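Local coordinates for protein geranyltranstransferase (Marinomonas sp. MED121, PDB 4F62) that probably condenses allylic diphosphates with isopentenyl diphosphate, as a putative farnesyl-diphosphate synthase of the all-helical isoprenoid synthase superfamily, at residues A[19-24]-A[121-125]; A[35-40]-A[100-106]; A[168-174]-A[247-253]. All blocks are in the same frame, centred on the assembly; numbering follows the deposited sequence.

In the fold
Contacts 1 and 2 belong to one neighbourhood: helix 5-23 leads into helix 31-41, short helix 102-105 leads into helix 108-126, and contact 2 is nested inside the chain loop that contact 1 closes. They touch through Met37, which packs on Leu24 and Phe121. Contact 1 is partly buried, mostly apolar, bridged by a water and close to the second subunit; contact 2, also partly buried but with three of its nine touching residues exposed, adds a direct tyrosine-to-carbonyl hydrogen bond. Contact 3 lies across the chain's centre, about 37 Å from contact 1 between centres, and is a surface contact where two capped helix starts meet through leucines and a tyrosine.

Contact 1: A[19-24]-A[121-125]; sequences YLEQQL and FAFEL
Leu24, just past the end of helix 5-23, packs on Phe121 of helix 108-126; the short helical segments run at 95°. Leu24 CD1 lies over the middle of the Phe121 ring, 3.9 Å from its centroid, in a CH-pi contact. The opposite face of that ring is covered off-centre by Leu125 CD1 of its own helix, so two leucine methyls sandwich the phenyl group. Leu20 CD2 comes to the ring edge, 3.9 Å from Phe121 CE2. With CG anti to the backbone N (chi1 -180°), the Phe121 side chain reaches across to the last turn of helix 5-23.

A second apolar group gathers round Leu125 CD2, which sits 3.6 Å from Gln23 CB and, more obliquely, meets Tyr19 CE2. Gln23 CG stands beside its own backbone N (chi1 -59°), which lays that carbon over one face of the Tyr19 ring, off-centre; the bend at chi2 then turns the amide. Gln23 CB and CG both lie against Leu125 CD2.

The polar link is indirect. One water lies 2.8 Å from Tyr19 OH and donates to Leu125 O at 2.7 Å, joining the tyrosine hydroxyl to the backbone of the other helix. Glu124 directs its carboxylate to Arg150 of the second subunit in a salt bridge.

Helix 65-86 adjoins the contact through Ala72, which meets both Tyr19 and Leu125, while helix 31-41 brings Met37 against Leu24 and Phe121.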
loop_
_atom_site.group_PDB
_atom_site.type_symbol
_atom_site.label_atom_id
_atom_site.label_comp_id
_atom_site.label_asym_id
_atom_site.label_seq_id
_atom_site.Cartn_x
_atom_site.Cartn_y
_atom_site.Cartn_z
ATOM N N TYR A 19 16.130 -2.964 11.973
ATOM C CA TYR A 19 15.623 -3.682 10.812
ATOM C C TYR A 19 14.989 -2.720 9.804
ATOM O O TYR A 19 15.225 -2.825 8.605
ATOM C CB TYR A 19 14.609 -4.735 11.259
ATOM C CG TYR A 19 14.051 -5.590 10.149
ATOM C CD1 TYR A 19 14.738 -6.710 9.697
ATOM C CD2 TYR A 19 12.820 -5.295 9.573
ATOM C CE1 TYR A 19 14.218 -7.507 8.693
ATOM C CE2 TYR A 19 12.296 -6.078 8.561
ATOM C CZ TYR A 19 12.990 -7.178 8.126
ATOM O OH TYR A 19 12.468 -7.967 7.123
ATOM N N LEU A 20 14.183 -1.781 10.294
ATOM C CA LEU A 20 13.624 -0.743 9.427
ATOM C C LEU A 20 14.744 0.005 8.694
ATOM O O LEU A 20 14.685 0.177 7.476
ATOM C CB LEU A 20 12.751 0.237 10.227
ATOM C CG LEU A 20 11.351 -0.245 10.595
ATOM C CD1 LEU A 20 10.801 0.600 11.756
ATOM C CD2 LEU A 20 10.425 -0.180 9.361
ATOM N N GLU A 21 15.769 0.413 9.445
ATOM C CA GLU A 21 16.908 1.132 8.893
ATOM C C GLU A 21 17.595 0.345 7.789
ATOM O O GLU A 21 17.932 0.899 6.740
ATOM C CB GLU A 21 17.931 1.444 9.996
ATOM C CG GLU A 21 18.164 2.920 10.226
ATOM C CD GLU A 21 18.714 3.631 9.002
ATOM O OE1 GLU A 21 18.267 4.767 8.723
ATOM O OE2 GLU A 21 19.597 3.058 8.324
ATOM N N GLN A 22 17.811 -0.943 8.035
ATOM C CA GLN A 22 18.466 -1.802 7.056
ATOM C C GLN A 22 17.601 -1.955 5.808
ATOM O O GLN A 22 18.098 -1.828 4.699
ATOM C CB GLN A 22 18.780 -3.177 7.658
ATOM C CG GLN A 22 19.945 -3.183 8.639
ATOM C CD GLN A 22 19.826 -4.284 9.692
ATOM O OE1 GLN A 22 18.900 -5.103 9.658
ATOM N NE2 GLN A 22 20.760 -4.299 10.641
ATOM N N GLN A 23 16.306 -2.213 5.981
ATOM C CA GLN A 23 15.446 -2.458 4.829
ATOM C C GLN A 23 15.163 -1.203 3.997
ATOM O O GLN A 23 14.945 -1.297 2.788
ATOM C CB GLN A 23 14.132 -3.130 5.255
ATOM C CG GLN A 23 14.343 -4.457 5.963
ATOM C CD GLN A 23 15.045 -5.475 5.074
ATOM O OE1 GLN A 23 14.692 -5.640 3.908
ATOM N NE2 GLN A 23 16.048 -6.153 5.623
ATOM N N LEU A 24 15.138 -0.035 4.635
ATOM C CA LEU A 24 14.947 1.202 3.883
ATOM C C LEU A 24 16.264 1.522 3.184
ATOM O O LEU A 24 16.973 2.446 3.575
ATOM C CB LEU A 24 14.519 2.364 4.794
ATOM C CG LEU A 24 13.941 3.608 4.091
ATOM C CD1 LEU A 24 12.754 3.229 3.222
ATOM C CD2 LEU A 24 13.515 4.675 5.087
ATOM N N PHE A 121 6.043 0.827 1.314
ATOM C CA PHE A 121 7.197 0.208 1.967
ATOM C C PHE A 121 6.732 -0.952 2.870
ATOM O O PHE A 121 7.430 -1.956 3.006
ATOM C CB PHE A 121 7.961 1.272 2.757
ATOM C CG PHE A 121 9.181 0.758 3.470
ATOM C CD1 PHE A 121 10.191 0.123 2.770
ATOM C CD2 PHE A 121 9.335 0.956 4.843
ATOM C CE1 PHE A 121 11.334 -0.341 3.418
ATOM C CE2 PHE A 121 10.483 0.497 5.507
ATOM C CZ PHE A 121 11.477 -0.153 4.795
ATOM N N ALA A 122 5.556 -0.814 3.480
ATOM C CA ALA A 122 5.014 -1.893 4.306
ATOM C C ALA A 122 4.877 -3.161 3.481
ATOM O O ALA A 122 5.226 -4.254 3.924
ATOM C CB ALA A 122 3.672 -1.504 4.881
ATOM N N PHE A 123 4.395 -3.009 2.256
ATOM C CA PHE A 123 4.220 -4.165 1.391
ATOM C C PHE A 123 5.534 -4.642 0.819
ATOM O O PHE A 123 5.690 -5.826 0.523
ATOM C CB PHE A 123 3.148 -3.885 0.328
ATOM C CG PHE A 123 1.771 -3.697 0.929
ATOM C CD1 PHE A 123 1.032 -4.796 1.354
ATOM C CD2 PHE A 123 1.240 -2.419 1.115
ATOM C CE1 PHE A 123 -0.233 -4.634 1.925
ATOM C CE2 PHE A 123 -0.021 -2.243 1.685
ATOM C CZ PHE A 123 -0.765 -3.357 2.091
ATOM N N GLU A 124 6.497 -3.730 0.699
ATOM C CA GLU A 124 7.834 -4.118 0.274
ATOM C C GLU A 124 8.421 -5.044 1.342
ATOM O O GLU A 124 9.016 -6.077 1.033
ATOM C CB GLU A 124 8.732 -2.883 0.094
ATOM C CG GLU A 124 10.191 -3.219 -0.289
ATOM C CD GLU A 124 11.080 -1.972 -0.418
ATOM O OE1 GLU A 124 10.553 -0.834 -0.545
ATOM O OE2 GLU A 124 12.314 -2.127 -0.383
ATOM N N LEU A 125 8.239 -4.658 2.600
ATOM C CA LEU A 125 8.788 -5.397 3.748
ATOM C C LEU A 125 8.261 -6.825 3.759
ATOM O O LEU A 125 9.011 -7.773 3.994
ATOM C CB LEU A 125 8.407 -4.687 5.061
ATOM C CG LEU A 125 9.200 -3.396 5.321
ATOM C CD1 LEU A 125 8.560 -2.524 6.376
ATOM C CD2 LEU A 125 10.638 -3.757 5.717
HETATM O O HOH W 1 11.595 -7.303 4.560
#

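Contact 2: A[35-40]-A[100-106]; sequences NAMRYS and PTCHIQF
Tyr39 and Phe106 meet where helix 31-41 packs on the short helix 102-105 and the residues flanking it, in the all-alpha isoprenoid synthase fold, the backbones coming nearest at Ser40 and Cys102, whose CA atoms are 6.6 Å apart. Thr101 is at the N-cap position of the short helix and Phe106 just beyond its end.

Tyr39 spans the contact. Its ring is trans across the CA-CB bond from the amide nitrogen, which carries it over to 100-106, where the hydroxyl donates to Pro100 O at 2.8 Å. The donor is tilted 26° from the carbonyl plane, and the C=O...O angle is 139°. Gln105 crosses the tyrosine at about a right angle, its CG close to CZ and the hydroxyl, with the amide plane turned well away from parallel to the ring. A phenylalanine in place of Tyr39 would probably leave Pro100 O without this donor and the 100-106 segment less firmly tied to helix 31-41.

Phe106 serves the other half of the contact. Its ring slides past Tyr39 in the opposite direction, CE2 standing 4.0 Å from Tyr39 CD2, and one face takes Ala36 CB in a CH-pi contact, 4.1 Å from the centroid and 25° off the normal. Phe106 CE2 also comes 3.5 Å from Ala36 CA, next to the helix backbone.

Ile83 of helix 65-86 touches both Ser40 and Cys102, and Ala36 also packs on Thr110 and Ala114 of helix 108-126. Between Ser40 and Cys102 the approach is by van der Waals contact, Ser40 OG lying 3.6 Å from Cys102 CB.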
loop_
_atom_site.group_PDB
_atom_site.type_symbol
_atom_site.label_atom_id
_atom_site.label_comp_id
_atom_site.label_asym_id
_atom_site.label_seq_id
_atom_site.Cartn_x
_atom_site.Cartn_y
_atom_site.Cartn_z
ATOM N N ASN A 35 14.465 11.016 3.194
ATOM C CA ASN A 35 14.653 11.927 4.319
ATOM C C ASN A 35 13.348 12.138 5.076
ATOM O O ASN A 35 13.302 11.986 6.294
ATOM C CB ASN A 35 15.240 13.252 3.845
ATOM C CG ASN A 35 16.710 13.134 3.495
ATOM O OD1 ASN A 35 17.386 12.196 3.938
ATOM N ND2 ASN A 35 17.217 14.082 2.703
ATOM N N ALA A 36 12.280 12.438 4.342
ATOM C CA ALA A 36 10.969 12.635 4.946
ATOM C C ALA A 36 10.440 11.347 5.575
ATOM O O ALA A 36 9.870 11.374 6.667
ATOM C CB ALA A 36 9.988 13.163 3.917
ATOM N N MET A 37 10.627 10.224 4.883
ATOM C CA MET A 37 10.197 8.926 5.393
ATOM C C MET A 37 10.872 8.614 6.712
ATOM O O MET A 37 10.221 8.199 7.669
ATOM C CB MET A 37 10.505 7.809 4.390
ATOM C CG MET A 37 9.537 7.730 3.215
ATOM S SD MET A 37 10.074 6.527 1.971
ATOM C CE MET A 37 9.407 4.997 2.631
ATOM N N ARG A 38 12.185 8.817 6.755
ATOM C CA ARG A 38 12.972 8.532 7.949
ATOM C C ARG A 38 12.622 9.461 9.105
ATOM O O ARG A 38 12.600 9.036 10.261
ATOM C CB ARG A 38 14.474 8.624 7.647
ATOM C CG ARG A 38 15.007 7.467 6.804
ATOM C CD ARG A 38 16.524 7.489 6.700
ATOM N NE ARG A 38 17.028 6.355 5.927
ATOM C CZ ARG A 38 17.547 6.444 4.703
ATOM N NH1 ARG A 38 17.972 5.351 4.081
ATOM N NH2 ARG A 38 17.653 7.625 4.105
ATOM N N TYR A 39 12.363 10.727 8.791
ATOM C CA TYR A 39 12.017 11.719 9.810
ATOM C C TYR A 39 10.770 11.260 10.565
ATOM O O TYR A 39 10.673 11.421 11.773
ATOM C CB TYR A 39 11.798 13.108 9.194
ATOM C CG TYR A 39 11.343 14.139 10.203
ATOM C CD1 TYR A 39 12.161 14.502 11.267
ATOM C CD2 TYR A 39 10.095 14.746 10.097
ATOM C CE1 TYR A 39 11.756 15.440 12.202
ATOM C CE2 TYR A 39 9.676 15.690 11.032
ATOM C CZ TYR A 39 10.515 16.032 12.081
ATOM O OH TYR A 39 10.124 16.964 13.018
ATOM N N SER A 40 9.843 10.642 9.843
ATOM C CA SER A 40 8.601 10.160 10.441
ATOM C C SER A 40 8.719 8.805 11.147
ATOM O O SER A 40 8.126 8.598 12.211
ATOM C CB SER A 40 7.493 10.114 9.389
ATOM O OG SER A 40 7.114 11.431 9.017
ATOM N N PRO A 100 7.442 18.843 15.921
ATOM C CA PRO A 100 6.984 19.430 14.655
ATOM C C PRO A 100 6.596 18.345 13.651
ATOM O O PRO A 100 7.367 17.409 13.423
ATOM C CB PRO A 100 8.207 20.210 14.164
ATOM C CG PRO A 100 9.370 19.496 14.764
ATOM C CD PRO A 100 8.905 18.921 16.078
ATOM N N THR A 101 5.406 18.469 13.068
ATOM C CA THR A 101 4.884 17.450 12.160
ATOM C C THR A 101 5.676 17.382 10.842
ATOM O O THR A 101 6.484 18.269 10.545
ATOM C CB THR A 101 3.364 17.649 11.895
ATOM O OG1 THR A 101 3.127 18.957 11.363
ATOM C CG2 THR A 101 2.567 17.492 13.185
ATOM N N CYS A 102 5.448 16.326 10.063
ATOM C CA CYS A 102 6.184 16.133 8.812
ATOM C C CYS A 102 5.911 17.244 7.789
ATOM O O CYS A 102 6.807 17.644 7.044
ATOM C CB CYS A 102 5.883 14.758 8.210
ATOM S SG CYS A 102 6.844 14.371 6.718
ATOM N N HIS A 103 4.678 17.746 7.761
ATOM C CA HIS A 103 4.321 18.832 6.843
ATOM C C HIS A 103 4.831 20.202 7.312
ATOM O O HIS A 103 4.982 21.120 6.503
ATOM C CB HIS A 103 2.806 18.860 6.558
ATOM C CG HIS A 103 1.954 19.123 7.764
ATOM N ND1 HIS A 103 1.558 20.390 8.135
ATOM C CD2 HIS A 103 1.405 18.279 8.670
ATOM C CE1 HIS A 103 0.811 20.318 9.224
ATOM N NE2 HIS A 103 0.704 19.046 9.569
ATOM N N ILE A 104 5.097 20.329 8.614
ATOM C CA ILE A 104 5.692 21.544 9.180
ATOM C C ILE A 104 7.189 21.609 8.877
ATOM O O ILE A 104 7.686 22.609 8.346
ATOM C CB ILE A 104 5.485 21.641 10.721
ATOM C CG1 ILE A 104 4.016 21.922 11.058
ATOM C CG2 ILE A 104 6.392 22.708 11.334
ATOM C CD1 ILE A 104 3.360 22.959 10.167
ATOM N N GLN A 105 7.902 20.539 9.221
ATOM C CA GLN A 105 9.333 20.432 8.942
ATOM C C GLN A 105 9.638 20.479 7.445
ATOM O O GLN A 105 10.586 21.142 7.017
ATOM C CB GLN A 105 9.903 19.157 9.566
ATOM C CG GLN A 105 10.386 19.342 10.993
ATOM C CD GLN A 105 11.879 19.599 11.071
ATOM O OE1 GLN A 105 12.598 19.455 10.081
ATOM N NE2 GLN A 105 12.356 19.975 12.255
ATOM N N PHE A 106 8.835 19.769 6.657
ATOM C CA PHE A 106 8.922 19.849 5.201
ATOM C C PHE A 106 7.788 20.709 4.659
ATOM O O PHE A 106 7.646 21.874 5.036
ATOM C CB PHE A 106 8.884 18.452 4.578
ATOM C CG PHE A 106 10.035 17.587 4.987
ATOM C CD1 PHE A 106 11.288 17.770 4.421
ATOM C CD2 PHE A 106 9.872 16.600 5.947
ATOM C CE1 PHE A 106 12.357 16.983 4.801
ATOM C CE2 PHE A 106 10.938 15.811 6.334
ATOM C CZ PHE A 106 12.183 16.001 5.758
#

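Contact 3: A[168-174]-A[247-253]; sequences ISLAELE and ATYPKLL
Two capped helix starts, those of helices 170-194 and 249-273, pack against each other, with Leu173 pressed onto the ring of Tyr249. Leu173 CD2 sits over the centre of one ring face, 3.5 Å from the centroid and only 10° off the normal, a close CH-pi contact. A trans chi1 swings Leu173 CG toward Tyr249, and chi2 sets CD2 over the ring. Leu170 CD1 arrives at the ring edge instead, 3.7 Å from Tyr249 CD1, so the two leucines, one turn apart, hold the ring from different directions. The hydroxyl end passes Glu174 CA and bonds to His177 ND1, one turn farther along helix 170-194.

Around this pair the packing is aliphatic. Leu252 CD1 touches both leucines, lying 3.6 Å from Leu170 CA and also meeting Leu173 CD2. Leu170 CD2 and Leu253 CD2 touch at 3.6 Å, while Ile168 CG1 rests 3.7 Å from Ala247 CB ahead of both helices.

Each helix start has its own cap. Ser169 OG accepts from Glu172 N, and Ser169 N in turn gives a nearly straight bond (169°) to the anti lone pair of Glu172 OE1, completing a capping box. Thr248 OG1 takes Lys251 N at 3.2 Å. Tyr249 N is bound by Asp223 of helix 201-226, which adds a carboxylate at the start of the second helix.

The two short segments run at 154°, near antiparallel, and join two long helices of the all-alpha isoprenoid synthase fold by their capped N-terminal ends.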
loop_
_atom_site.group_PDB
_atom_site.type_symbol
_atom_site.label_atom_id
_atom_site.label_comp_id
_atom_site.label_asym_id
_atom_site.label_seq_id
_atom_site.Cartn_x
_atom_site.Cartn_y
_atom_site.Cartn_z
ATOM N N ILE A 168 -22.677 10.299 18.419
ATOM C CA ILE A 168 -22.914 8.917 18.040
ATOM C C ILE A 168 -23.150 8.052 19.275
ATOM O O ILE A 168 -22.851 8.468 20.391
ATOM C CB ILE A 168 -21.724 8.387 17.248
ATOM C CG1 ILE A 168 -20.470 8.399 18.119
ATOM C CG2 ILE A 168 -21.497 9.247 16.011
ATOM C CD1 ILE A 168 -19.233 7.920 17.391
ATOM N N SER A 169 -23.684 6.852 19.074
ATOM C CA SER A 169 -23.990 5.960 20.191
ATOM C C SER A 169 -22.733 5.247 20.673
ATOM O O SER A 169 -21.682 5.318 20.034
ATOM C CB SER A 169 -25.003 4.907 19.754
ATOM O OG SER A 169 -24.403 4.061 18.784
ATOM N N LEU A 170 -22.851 4.543 21.794
ATOM C CA LEU A 170 -21.784 3.685 22.285
ATOM C C LEU A 170 -21.375 2.668 21.218
ATOM O O LEU A 170 -20.187 2.470 20.968
ATOM C CB LEU A 170 -22.259 2.962 23.545
ATOM C CG LEU A 170 -21.331 1.884 24.112
ATOM C CD1 LEU A 170 -19.974 2.483 24.514
ATOM C CD2 LEU A 170 -22.011 1.221 25.310
ATOM N N ALA A 171 -22.366 2.037 20.590
ATOM C CA ALA A 171 -22.105 1.035 19.554
ATOM C C ALA A 171 -21.334 1.635 18.392
ATOM O O ALA A 171 -20.412 1.004 17.857
ATOM C CB ALA A 171 -23.418 0.435 19.053
ATOM N N GLU A 172 -21.721 2.846 17.986
ATOM C CA GLU A 172 -21.037 3.523 16.890
ATOM C C GLU A 172 -19.616 3.912 17.289
ATOM O O GLU A 172 -18.690 3.788 16.490
ATOM C CB GLU A 172 -21.846 4.736 16.422
ATOM C CG GLU A 172 -23.056 4.338 15.596
ATOM C CD GLU A 172 -24.017 5.485 15.364
ATOM O OE1 GLU A 172 -24.180 6.332 16.275
ATOM O OE2 GLU A 172 -24.616 5.533 14.270
ATOM N N LEU A 173 -19.446 4.365 18.530
ATOM C CA LEU A 173 -18.124 4.741 19.014
ATOM C C LEU A 173 -17.207 3.525 19.032
ATOM O O LEU A 173 -16.069 3.585 18.532
ATOM C CB LEU A 173 -18.194 5.374 20.409
ATOM C CG LEU A 173 -16.861 5.913 20.949
ATOM C CD1 LEU A 173 -16.289 6.923 19.974
ATOM C CD2 LEU A 173 -17.067 6.561 22.319
ATOM N N GLU A 174 -17.702 2.420 19.587
ATOM C CA GLU A 174 -16.943 1.176 19.571
ATOM C C GLU A 174 -16.583 0.755 18.143
ATOM O O GLU A 174 -15.426 0.438 17.860
ATOM C CB GLU A 174 -17.682 0.025 20.269
ATOM C CG GLU A 174 -16.821 -1.257 20.265
ATOM C CD GLU A 174 -17.620 -2.556 20.224
ATOM O OE1 GLU A 174 -18.848 -2.513 19.993
ATOM O OE2 GLU A 174 -17.009 -3.633 20.419
ATOM N N ALA A 247 -18.647 12.715 21.233
ATOM C CA ALA A 247 -18.866 11.447 21.946
ATOM C C ALA A 247 -17.609 10.831 22.585
ATOM O O ALA A 247 -16.566 10.702 21.944
ATOM C CB ALA A 247 -19.538 10.427 21.024
ATOM N N THR A 248 -17.740 10.440 23.854
ATOM C CA THR A 248 -16.673 9.792 24.615
ATOM C C THR A 248 -17.286 8.681 25.476
ATOM O O THR A 248 -18.482 8.709 25.772
ATOM C CB THR A 248 -15.965 10.790 25.569
ATOM O OG1 THR A 248 -16.820 11.078 26.681
ATOM C CG2 THR A 248 -15.615 12.095 24.867
ATOM N N TYR A 249 -16.474 7.722 25.907
ATOM C CA TYR A 249 -16.980 6.687 26.812
ATOM C C TYR A 249 -17.554 7.185 28.149
ATOM O O TYR A 249 -18.602 6.696 28.579
ATOM C CB TYR A 249 -15.964 5.548 26.994
ATOM C CG TYR A 249 -15.697 4.833 25.680
ATOM C CD1 TYR A 249 -16.570 3.860 25.200
ATOM C CD2 TYR A 249 -14.600 5.178 24.895
ATOM C CE1 TYR A 249 -16.342 3.225 23.968
ATOM C CE2 TYR A 249 -14.359 4.548 23.675
ATOM C CZ TYR A 249 -15.232 3.574 23.218
ATOM O OH TYR A 249 -14.987 2.965 22.003
ATOM N N PRO A 250 -16.881 8.156 28.814
ATOM C CA PRO A 250 -17.457 8.656 30.069
ATOM C C PRO A 250 -18.792 9.347 29.863
ATOM O O PRO A 250 -19.652 9.272 30.739
ATOM C CB PRO A 250 -16.421 9.669 30.559
ATOM C CG PRO A 250 -15.133 9.179 29.988
ATOM C CD PRO A 250 -15.492 8.621 28.635
ATOM N N LYS A 251 -18.980 10.019 28.734
ATOM C CA LYS A 251 -20.292 10.621 28.475
ATOM C C LYS A 251 -21.351 9.564 28.188
ATOM O O LYS A 251 -22.507 9.730 28.554
ATOM C CB LYS A 251 -20.217 11.653 27.342
ATOM C CG LYS A 251 -19.665 12.977 27.827
ATOM C CD LYS A 251 -18.788 13.653 26.795
ATOM C CE LYS A 251 -19.582 14.589 25.911
ATOM N NZ LYS A 251 -18.673 15.361 25.012
ATOM N N LEU A 252 -20.950 8.471 27.548
ATOM C CA LEU A 252 -21.914 7.438 27.182
ATOM C C LEU A 252 -22.192 6.446 28.314
ATOM O O LEU A 252 -23.278 5.877 28.392
ATOM C CB LEU A 252 -21.456 6.701 25.912
ATOM C CG LEU A 252 -21.469 7.536 24.626
ATOM C CD1 LEU A 252 -20.677 6.848 23.505
ATOM C CD2 LEU A 252 -22.906 7.805 24.189
ATOM N N LEU A 253 -21.223 6.234 29.198
ATOM C CA LEU A 253 -21.394 5.222 30.243
ATOM C C LEU A 253 -21.318 5.784 31.658
ATOM O O LEU A 253 -21.483 5.046 32.631
ATOM C CB LEU A 253 -20.327 4.142 30.095
ATOM C CG LEU A 253 -20.258 3.384 28.777
ATOM C CD1 LEU A 253 -18.941 2.605 28.694
ATOM C CD2 LEU A 253 -21.445 2.451 28.688
#